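Side-chain contact in tapirin (Caldicellulosiruptor hydrothermalis, PDB 6N2C), which binds cellulose, probably through its beta-helical C-terminal domain, and may let this extremely thermophilic bacterium adhere to plant biomass: residues 173-178 against 249-254. Numbering follows the deposited sequence.
Sequences LLAWDS and VNNLMY
Ala175 and Asn251 join the loop ahead of strand 186-190 to the outside of the beta-helix, at the corner where the chain turns between strands 246-249 and 252-255. With CG anti to the backbone N (chi1 -171°), the Asn251 amide reaches from this corner to the type II turn formed by Leu173 to Trp176. Its ND2 donates a nearly straight hydrogen bond of 3.0 Å to Ala175 O, which lies close to the amide plane; the donor stands above the carbonyl plane of Ala175, 37° out of it. ND2 also bonds to OD1 of Asn231 on the preceding coil, so two acceptors fix the rotation of the amide. Asn231 further binds Asp177 OD2 through its own ND2, and the Asp177 carboxylate plane stands 78° from that of the Asn251 amide, with Asp177 CB 3.5 Å from Asn251 ND2. Beside this polar group, Ala175 CB packs 4.0 Å from Leu252 CB; Leu273 on the next coil touches both side chains. A leucine in place of Asn251 would probably leave Ala175 O without its amide donor and the bridging water without one of its acceptors. That water donates to both Asn251 OD1, at 2.8 Å, and Trp176 O, at 2.9 Å.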
# COMPACT_ATOMS: atom_id res chain seq x y z
N LEU A 173 9.49 -13.66 8.02
CA LEU A 173 10.28 -12.43 8.21
C LEU A 173 10.26 -11.37 7.08
O LEU A 173 11.06 -10.42 7.03
CB LEU A 173 11.73 -12.79 8.55
CG LEU A 173 11.84 -13.67 9.81
CD1 LEU A 173 13.34 -13.89 10.00
CD2 LEU A 173 11.25 -13.01 11.02
N LEU A 174 9.35 -11.56 6.14
CA LEU A 174 9.23 -10.63 5.03
C LEU A 174 8.99 -9.25 5.60
O LEU A 174 8.09 -9.09 6.43
CB LEU A 174 8.00 -11.03 4.20
CG LEU A 174 7.72 -10.08 2.98
CD1 LEU A 174 8.91 -9.95 2.05
CD2 LEU A 174 6.53 -10.66 2.29
N ALA A 175 9.84 -8.33 5.18
CA ALA A 175 9.71 -6.89 5.55
C ALA A 175 9.87 -6.63 7.02
O ALA A 175 9.49 -5.61 7.52
CB ALA A 175 8.43 -6.23 5.01
N TRP A 176 10.48 -7.57 7.76
CA TRP A 176 10.75 -7.28 9.16
C TRP A 176 11.70 -6.13 9.30
O TRP A 176 12.72 -6.12 8.67
CB TRP A 176 11.34 -8.51 9.85
CG TRP A 176 11.55 -8.15 11.34
CD1 TRP A 176 12.66 -7.55 11.91
CD2 TRP A 176 10.59 -8.25 12.34
NE1 TRP A 176 12.40 -7.30 13.23
CE2 TRP A 176 11.13 -7.73 13.52
CE3 TRP A 176 9.27 -8.75 12.37
CZ2 TRP A 176 10.40 -7.65 14.69
CZ3 TRP A 176 8.55 -8.70 13.53
CH2 TRP A 176 9.15 -8.16 14.71
N ASP A 177 11.37 -5.11 10.10
CA ASP A 177 12.27 -3.94 10.21
C ASP A 177 12.17 -3.50 11.69
O ASP A 177 11.17 -2.93 12.10
CB ASP A 177 11.84 -2.78 9.28
CG ASP A 177 12.75 -1.60 9.35
OD1 ASP A 177 13.64 -1.53 10.25
OD2 ASP A 177 12.57 -0.65 8.53
N SER A 178 13.17 -3.81 12.49
CA SER A 178 13.09 -3.45 13.92
C SER A 178 13.02 -1.97 14.19
O SER A 178 12.54 -1.57 15.26
CB SER A 178 14.25 -4.10 14.74
OG SER A 178 14.25 -5.53 14.65
N VAL A 249 7.81 3.44 -1.22
CA VAL A 249 7.93 2.84 0.13
C VAL A 249 8.85 1.64 -0.02
O VAL A 249 8.50 0.60 -0.60
CB VAL A 249 6.59 2.44 0.76
CG1 VAL A 249 6.91 1.98 2.21
CG2 VAL A 249 5.66 3.63 0.79
N ASN A 250 10.06 1.77 0.52
CA ASN A 250 11.09 0.71 0.31
C ASN A 250 10.71 -0.60 0.98
O ASN A 250 10.80 -1.69 0.38
CB ASN A 250 12.46 1.18 0.76
CG ASN A 250 13.56 0.27 0.27
OD1 ASN A 250 13.60 -0.09 -0.91
ND2 ASN A 250 14.43 -0.16 1.18
N ASN A 251 10.25 -0.52 2.22
CA ASN A 251 9.99 -1.75 3.01
C ASN A 251 8.49 -2.06 3.07
O ASN A 251 7.96 -2.68 2.15
CB ASN A 251 10.67 -1.67 4.38
CG ASN A 251 10.62 -2.97 5.11
OD1 ASN A 251 11.07 -4.01 4.58
ND2 ASN A 251 10.02 -2.96 6.25
N LEU A 252 7.77 -1.59 4.06
CA LEU A 252 6.36 -1.92 4.04
C LEU A 252 5.45 -0.71 4.17
O LEU A 252 5.71 0.23 4.93
CB LEU A 252 5.99 -3.02 5.06
CG LEU A 252 6.00 -2.49 6.49
CD1 LEU A 252 4.69 -1.82 6.88
CD2 LEU A 252 6.34 -3.62 7.45
N MET A 253 4.35 -0.81 3.43
CA MET A 253 3.22 0.09 3.57
C MET A 253 2.08 -0.74 4.02
O MET A 253 1.69 -1.73 3.38
CB MET A 253 2.89 0.79 2.24
CG MET A 253 1.65 1.66 2.32
SD MET A 253 1.60 2.64 0.81
CE MET A 253 0.22 3.69 1.18
N TYR A 254 1.52 -0.38 5.20
CA TYR A 254 0.38 -1.05 5.78
C TYR A 254 -0.76 -0.06 5.97
O TYR A 254 -0.52 1.00 6.48
CB TYR A 254 0.70 -1.65 7.21
CG TYR A 254 -0.60 -2.10 7.90
CD1 TYR A 254 -1.16 -3.38 7.63
CD2 TYR A 254 -1.32 -1.29 8.81
CE1 TYR A 254 -2.36 -3.76 8.16
CE2 TYR A 254 -2.51 -1.70 9.37
CZ TYR A 254 -3.02 -2.92 9.08
OH TYR A 254 -4.17 -3.31 9.65
O HOH W 1 13.12 -5.31 5.89